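Local coordinates for cellulose biosynthesis protein BcsG (Salmonella typhimurium LT2, PDB 5OLT), which is required for cellulose biosynthesis; its extramembrane domain is a zinc-binding member of the alkaline phosphatase family, at residues A112-P117 with N128-F133; R44-P49 with S317-S322; L176-L181 with H224-S229. All coordinates share one frame; numbering follows the deposited sequence. Where two conformers were deposited one is given.

Contact 1. Residues A112-P117 with N128-F133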
# COMPACT_ATOMS: atom_id res chain seq x y z
N ALA A 112 3.15 3.14 -7.92
CA ALA A 112 1.70 3.24 -7.79
C ALA A 112 1.00 4.11 -8.85
O ALA A 112 -0.23 4.02 -8.96
CB ALA A 112 1.33 3.80 -6.41
N SER A 113 1.76 4.98 -9.57
CA SER A 113 1.10 5.93 -10.46
C SER A 113 0.77 5.37 -11.83
O SER A 113 0.13 6.08 -12.61
CB SER A 113 1.94 7.20 -10.57
OG SER A 113 2.08 7.82 -9.27
N CYS A 114 1.10 4.10 -12.10
CA CYS A 114 0.60 3.44 -13.30
C CYS A 114 -0.10 2.16 -12.92
O CYS A 114 0.04 1.69 -11.79
CB CYS A 114 1.76 3.06 -14.22
SG CYS A 114 2.53 4.50 -14.96
N GLY A 115 -0.87 1.59 -13.85
CA GLY A 115 -1.58 0.37 -13.60
C GLY A 115 -0.67 -0.82 -13.28
O GLY A 115 0.57 -0.76 -13.36
N GLN A 116 -1.31 -1.89 -12.86
CA GLN A 116 -0.59 -3.04 -12.31
C GLN A 116 0.19 -3.82 -13.38
O GLN A 116 -0.43 -4.31 -14.33
CB GLN A 116 -1.63 -3.97 -11.69
CG GLN A 116 -0.98 -5.17 -11.02
CD GLN A 116 -1.92 -5.95 -10.13
OE1 GLN A 116 -2.73 -5.36 -9.43
NE2 GLN A 116 -1.77 -7.25 -10.09
N PRO A 117 1.51 -4.01 -13.17
CA PRO A 117 2.29 -4.82 -14.12
C PRO A 117 2.36 -6.29 -13.74
O PRO A 117 2.16 -6.67 -12.57
CB PRO A 117 3.70 -4.25 -13.97
CG PRO A 117 3.78 -3.78 -12.55
CD PRO A 117 2.38 -3.28 -12.23
N ASN A 128 8.95 6.81 -16.45
CA ASN A 128 9.25 7.71 -15.32
C ASN A 128 7.99 8.16 -14.53
O ASN A 128 8.03 8.35 -13.29
CB ASN A 128 10.05 8.93 -15.79
CG ASN A 128 11.50 8.60 -16.04
OD1 ASN A 128 12.16 7.91 -15.24
ND2 ASN A 128 12.03 9.08 -17.16
N GLU A 129 6.88 8.29 -15.26
CA GLU A 129 5.61 8.78 -14.68
C GLU A 129 4.96 7.76 -13.74
O GLU A 129 4.00 8.07 -13.06
CB GLU A 129 4.61 9.18 -15.78
CG GLU A 129 3.95 8.03 -16.54
CD GLU A 129 3.52 8.40 -17.96
OE1 GLU A 129 3.67 9.58 -18.36
OE2 GLU A 129 3.01 7.51 -18.67
N CYS A 130 5.49 6.56 -13.72
CA CYS A 130 4.91 5.52 -12.88
C CYS A 130 5.39 5.61 -11.43
O CYS A 130 4.71 5.07 -10.54
CB CYS A 130 5.24 4.15 -13.43
SG CYS A 130 4.57 3.88 -15.10
N TYR A 131 6.50 6.30 -11.20
CA TYR A 131 7.12 6.32 -9.88
C TYR A 131 6.54 7.43 -9.05
O TYR A 131 6.82 8.60 -9.28
CB TYR A 131 8.64 6.44 -9.97
CG TYR A 131 9.31 5.29 -10.69
CD1 TYR A 131 9.34 5.25 -12.09
CD2 TYR A 131 9.91 4.26 -9.97
CE1 TYR A 131 9.96 4.20 -12.76
CE2 TYR A 131 10.53 3.19 -10.64
CZ TYR A 131 10.57 3.21 -12.03
OH TYR A 131 11.17 2.17 -12.73
N LEU A 132 5.68 7.05 -8.09
CA LEU A 132 4.94 8.03 -7.30
C LEU A 132 5.85 9.10 -6.67
O LEU A 132 5.53 10.32 -6.73
CB LEU A 132 4.18 7.28 -6.19
CG LEU A 132 3.44 8.13 -5.14
CD1 LEU A 132 2.33 8.94 -5.84
CD2 LEU A 132 2.90 7.19 -4.04
N PHE A 133 6.94 8.68 -6.05
CA PHE A 133 7.84 9.61 -5.37
C PHE A 133 8.60 10.49 -6.35
O PHE A 133 8.94 11.63 -6.00
CB PHE A 133 8.76 8.88 -4.37
CG PHE A 133 8.03 8.41 -3.15
CD1 PHE A 133 7.31 7.22 -3.15
CD2 PHE A 133 8.04 9.19 -1.99
CE1 PHE A 133 6.61 6.81 -2.02
CE2 PHE A 133 7.36 8.78 -0.84
CZ PHE A 133 6.64 7.60 -0.86
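Cys114 and Cys130 turn their sulfurs toward each other with matching first torsions: each SG stands anti to its own carbonyl carbon, beside the backbone N (chi1 -70° for Cys114 and close to that for Cys130). The result is a disulfide, Cys114 SG to Cys130 SG 2.1 Å, with a torsion of -81° about the S-S bond. It closes a short covalent loop within the zinc-bearing extramembrane domain, tying the segment 112-117, which follows helix 102-110, to the 3-10 turn 128-130 just ahead of helix 132-138. In the conformer given, Glu129 CG lies 4.1 Å from Cys114 SG, and the Glu129 carboxylate has a long, weak ion pair with Lys45.

One residue before Cys114, the two backbones are also joined by a hydrogen bond, from Ser113 N to Cys130 O at 3.1 Å. It is moderately bent, 146° at the hydrogen, and the donor lies tilted from the plane of the carbonyl rather than within it. Cross-link and hydrogen bond together grip Cys130 by its side chain and by its carbonyl.

The CB of Ser113 lies against the carbonyl oxygen of Glu129 at 3.3 Å. The Ser113 hydroxyl passes alongside the first residue of helix 132-138, with OG 3.5 Å from Leu132 CA, and is hydrogen-bonded to Ser322 of helix 318-328, so this buried polar atom is satisfied. Tyr131 is the N-cap residue of helix 132-138; its side chain leaves the contact, and its OH bonds the backbone N of Ala126. Beyond it Leu132 lies alongside 112-117: its CD1 methyl is 3.6 Å from Ser113 OG, and its CD2 methyl meets Ala112 CB more loosely, at 4.4 Å.

Contact 2. Residues R44-P49 with S317-S322; sequences RKTTFP and SYLAIS
This is a partly buried packing of an irregular segment, 44-49, against the N-terminal part of helix 318-328, with a hydroxyl pair at its middle and leucine methyls beside it. In the Thr46 conformer given, Thr46 OG1 and Ser322 OG share a hydrogen bond of 3.0 Å in which either may be the donor. Ser322 OG is anti to its backbone N (chi1 -179°), which carries the hydroxyl out from the helix to Thr46; Ser113 OG is its second partner. Leu319, one helical turn earlier, divides its methyls: CD1 lies 3.6 Å from Thr46 OG1 of that conformer, and CD2 sits over one face of the Arg44 guanidinium, 3.6 Å from NE and offset toward the rim. Segment 44-49 belongs to the loop between helix 27-42 and strand 60-66 of the central mixed sheet, and rests on the helix that follows edge strand 310-312. The bend at chi3 of Arg44 (81°) turns one guanidinium face to that methyl, while its NH1 makes a salt bridge to Glu41 and a hydrogen bond to Gln350 O. Farther along, the Phe48 ring turns its edge to Ser322, with CE1 3.9 Å from OG, and also packs on Leu132 and Leu136 of helix 132-138.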
# COMPACT_ATOMS: atom_id res chain seq x y z
N ARG A 44 -3.24 2.55 -17.92
CA ARG A 44 -3.74 3.34 -16.78
C ARG A 44 -2.61 4.10 -16.13
O ARG A 44 -1.53 3.57 -15.91
CB ARG A 44 -4.37 2.42 -15.72
CG ARG A 44 -5.50 1.58 -16.25
CD ARG A 44 -6.07 0.67 -15.17
NE ARG A 44 -7.01 1.41 -14.32
CZ ARG A 44 -7.71 0.84 -13.33
NH1 ARG A 44 -7.47 -0.41 -12.96
NH2 ARG A 44 -8.58 1.57 -12.64
N LYS A 45 -2.89 5.36 -15.80
CA LYS A 45 -1.92 6.17 -15.08
C LYS A 45 -2.68 7.27 -14.37
O LYS A 45 -3.76 7.68 -14.80
CB LYS A 45 -0.82 6.73 -16.00
CG LYS A 45 -1.27 7.82 -16.94
CD LYS A 45 -0.07 8.46 -17.63
CE LYS A 45 -0.49 9.74 -18.35
NZ LYS A 45 0.65 10.56 -18.85
N THR A 46 -2.08 7.70 -13.27
CA THR A 46 -2.48 8.93 -12.61
C THR A 46 -1.81 10.07 -13.34
O THR A 46 -0.62 10.07 -13.56
CB THR A 46 -1.99 8.92 -11.17
OG1 THR A 46 -2.40 7.70 -10.58
CG2 THR A 46 -2.54 10.10 -10.41
N THR A 47 -2.57 11.07 -13.69
CA THR A 47 -1.88 12.25 -14.26
C THR A 47 -1.63 13.30 -13.19
O THR A 47 -2.58 13.79 -12.58
CB THR A 47 -2.63 12.84 -15.45
OG1 THR A 47 -2.69 11.83 -16.47
CG2 THR A 47 -1.88 14.03 -16.02
N PHE A 48 -0.35 13.54 -12.91
CA PHE A 48 0.07 14.67 -12.07
C PHE A 48 0.07 15.98 -12.85
O PHE A 48 0.30 15.97 -14.07
CB PHE A 48 1.42 14.38 -11.42
CG PHE A 48 1.32 13.44 -10.26
CD1 PHE A 48 1.20 12.05 -10.47
CD2 PHE A 48 1.32 13.93 -8.95
CE1 PHE A 48 1.07 11.21 -9.39
CE2 PHE A 48 1.17 13.09 -7.87
CZ PHE A 48 1.07 11.70 -8.08
N PRO A 49 -0.19 17.11 -12.17
CA PRO A 49 -0.08 18.39 -12.88
C PRO A 49 1.36 18.68 -13.31
O PRO A 49 2.31 18.17 -12.69
CB PRO A 49 -0.48 19.42 -11.82
CG PRO A 49 -0.25 18.72 -10.51
CD PRO A 49 -0.60 17.28 -10.77
N SER A 317 -6.30 -1.18 -5.42
CA SER A 317 -4.89 -1.46 -5.18
C SER A 317 -4.12 -0.14 -5.24
O SER A 317 -4.72 0.95 -5.02
CB SER A 317 -4.36 -2.51 -6.21
OG SER A 317 -3.09 -2.99 -5.78
N TYR A 318 -2.81 -0.22 -5.54
CA TYR A 318 -1.93 0.96 -5.42
C TYR A 318 -2.38 2.15 -6.24
O TYR A 318 -2.15 3.31 -5.82
CB TYR A 318 -0.50 0.59 -5.77
CG TYR A 318 -0.01 -0.56 -4.93
CD1 TYR A 318 0.27 -0.38 -3.57
CD2 TYR A 318 0.11 -1.85 -5.46
CE1 TYR A 318 0.69 -1.44 -2.77
CE2 TYR A 318 0.52 -2.92 -4.68
CZ TYR A 318 0.84 -2.72 -3.34
OH TYR A 318 1.23 -3.78 -2.54
N LEU A 319 -2.99 1.92 -7.40
CA LEU A 319 -3.38 3.04 -8.25
C LEU A 319 -4.34 3.98 -7.50
O LEU A 319 -4.28 5.20 -7.69
CB LEU A 319 -4.00 2.56 -9.57
CG LEU A 319 -4.18 3.61 -10.66
CD1 LEU A 319 -2.82 4.14 -11.15
CD2 LEU A 319 -4.98 3.01 -11.81
N ALA A 320 -5.20 3.41 -6.64
CA ALA A 320 -6.13 4.25 -5.85
C ALA A 320 -5.39 5.14 -4.83
O ALA A 320 -5.87 6.26 -4.54
CB ALA A 320 -7.17 3.40 -5.14
N ILE A 321 -4.26 4.66 -4.30
CA ILE A 321 -3.44 5.49 -3.41
C ILE A 321 -2.84 6.65 -4.20
O ILE A 321 -2.94 7.82 -3.80
CB ILE A 321 -2.32 4.67 -2.72
CG1 ILE A 321 -2.92 3.49 -1.92
CG2 ILE A 321 -1.39 5.57 -1.91
CD1 ILE A 321 -3.88 3.87 -0.81
N SER A 322 -2.29 6.35 -5.38
CA SER A 322 -1.76 7.40 -6.22
C SER A 322 -2.84 8.43 -6.57
O SER A 322 -2.56 9.66 -6.56
CB SER A 322 -1.10 6.80 -7.46
OG SER A 322 -0.56 7.84 -8.26

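Contact 3. Residues L176-L181 with H224-S229; sequences LPTALL and HFPGVS
The imidazole of His224 has the carbonyl oxygen of Leu181 over one face, 3.4 Å above the ring plane and offset toward the rim. The nearest ring atom to that oxygen, ND1, is not bonded to it, since the geometry does not suit a hydrogen bond; ND1 makes a weak hydrogen bond to Gly222 O instead. With chi1 at 52°, CG lies between the backbone N and the carbonyl carbon, folding the ring back toward Leu181, whose CB reaches NE2 at 3.5 Å. The Phe225 ring receives Ala179 O at its edge, near the ring plane, 3.6 Å from CD1, and the Leu180 CD2 methyl approaches the same CD1 obliquely at 3.7 Å.

Leu181 and His224 form a single antiparallel bridge, a hydrogen-bonded pair: Leu181 N to His224 O is 2.8 Å and His224 N to Leu181 O 2.9 Å, both nearly straight. The bridge attaches the loop after strand 210-216 to the end of strand 178-181, which has a classic beta bulge where Ala179 and Leu180 both face Val188. Just past the bridge, a type II turn from Phe225 to Val228 reverses the loop, with Gly227 taking the positive phi. At the turn's second position, Pro226 packs its ring beside Leu181, CG to CG 4.4 Å, and its CD lies 3.8 Å from Ala179 O.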
# COMPACT_ATOMS: atom_id res chain seq x y z
N LEU A 176 18.78 5.02 17.87
CA LEU A 176 17.41 4.55 18.04
C LEU A 176 17.34 3.34 18.96
O LEU A 176 18.19 2.49 18.89
CB LEU A 176 16.80 4.18 16.69
CG LEU A 176 16.54 5.31 15.70
CD1 LEU A 176 16.14 4.67 14.38
CD2 LEU A 176 15.45 6.25 16.22
N PRO A 177 16.29 3.26 19.81
CA PRO A 177 16.16 2.06 20.62
C PRO A 177 15.73 0.86 19.79
O PRO A 177 15.03 0.99 18.78
CB PRO A 177 15.08 2.43 21.65
CG PRO A 177 14.37 3.60 21.10
CD PRO A 177 15.20 4.23 20.04
N THR A 178 16.20 -0.30 20.19
CA THR A 178 15.85 -1.56 19.54
C THR A 178 14.61 -2.15 20.20
O THR A 178 14.54 -2.30 21.44
CB THR A 178 17.04 -2.52 19.67
OG1 THR A 178 18.10 -2.02 18.86
CG2 THR A 178 16.70 -3.92 19.17
N ALA A 179 13.59 -2.44 19.39
CA ALA A 179 12.37 -3.08 19.88
C ALA A 179 12.43 -4.60 19.80
O ALA A 179 11.91 -5.30 20.72
CB ALA A 179 11.22 -2.57 19.07
N LEU A 180 13.01 -5.12 18.72
CA LEU A 180 13.07 -6.55 18.43
C LEU A 180 14.41 -6.84 17.78
O LEU A 180 15.03 -5.98 17.19
CB LEU A 180 11.96 -6.99 17.45
CG LEU A 180 10.51 -6.81 17.96
CD1 LEU A 180 9.55 -6.76 16.78
CD2 LEU A 180 10.14 -7.94 18.92
N LEU A 181 14.82 -8.10 17.86
CA LEU A 181 15.85 -8.62 16.97
C LEU A 181 15.21 -9.45 15.89
O LEU A 181 14.27 -10.23 16.15
CB LEU A 181 16.92 -9.40 17.73
CG LEU A 181 17.70 -8.47 18.67
CD1 LEU A 181 18.72 -9.33 19.45
CD2 LEU A 181 18.40 -7.27 18.00
N HIS A 224 12.08 -11.49 17.58
CA HIS A 224 11.99 -11.76 19.02
C HIS A 224 12.44 -10.58 19.87
O HIS A 224 13.19 -9.74 19.41
CB HIS A 224 12.80 -13.00 19.37
CG HIS A 224 14.21 -12.98 18.88
ND1 HIS A 224 14.55 -13.35 17.59
CD2 HIS A 224 15.36 -12.61 19.48
CE1 HIS A 224 15.86 -13.22 17.43
NE2 HIS A 224 16.38 -12.76 18.56
N PHE A 225 11.95 -10.51 21.10
CA PHE A 225 12.48 -9.51 22.04
C PHE A 225 13.95 -9.85 22.35
O PHE A 225 14.31 -11.03 22.35
CB PHE A 225 11.66 -9.47 23.31
CG PHE A 225 10.27 -8.97 23.10
CD1 PHE A 225 10.04 -7.68 22.62
CD2 PHE A 225 9.17 -9.80 23.36
CE1 PHE A 225 8.73 -7.23 22.42
CE2 PHE A 225 7.87 -9.35 23.17
CZ PHE A 225 7.65 -8.07 22.68
N PRO A 226 14.80 -8.82 22.55
CA PRO A 226 16.23 -9.12 22.77
C PRO A 226 16.37 -10.05 23.95
O PRO A 226 15.75 -9.86 24.98
CB PRO A 226 16.82 -7.74 23.06
CG PRO A 226 15.94 -6.80 22.29
CD PRO A 226 14.55 -7.37 22.41
N GLY A 227 17.17 -11.08 23.78
CA GLY A 227 17.38 -12.06 24.85
C GLY A 227 16.35 -13.16 24.96
O GLY A 227 16.51 -14.10 25.73
N VAL A 228 15.25 -13.06 24.22
CA VAL A 228 14.19 -14.05 24.36
C VAL A 228 14.33 -15.01 23.19
O VAL A 228 14.50 -14.61 22.03
CB VAL A 228 12.80 -13.36 24.43
CG1 VAL A 228 11.69 -14.41 24.51
CG2 VAL A 228 12.73 -12.39 25.61
N SER A 229 14.31 -16.30 23.52
CA SER A 229 14.46 -17.34 22.52
C SER A 229 13.30 -17.49 21.52
O SER A 229 13.51 -17.46 20.30
CB SER A 229 14.72 -18.68 23.19
OG SER A 229 15.09 -19.61 22.21

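Overall arrangement
Contacts 1 and 2 form one continuous cluster, their centres about 7 Å apart. Ser113 OG lies 2.8 Å from Ser322 OG, Thr46 N lies 2.8 Å from Ser113 O, a probable hydrogen bond, and Ala112 O packs on Leu319 CD1. Contact 2 joins segments far apart in sequence, and the intervening chain includes both other contacts. Contact 3 lies at the surface on the opposite side of the chain's centre, its centre about 36 Å from that of contact 1 and 38 Å from that of contact 2. The Leu180 side chain there is about 13 Å from the zinc ion, which Cys67, Ser102, Glu266 and His267 bind.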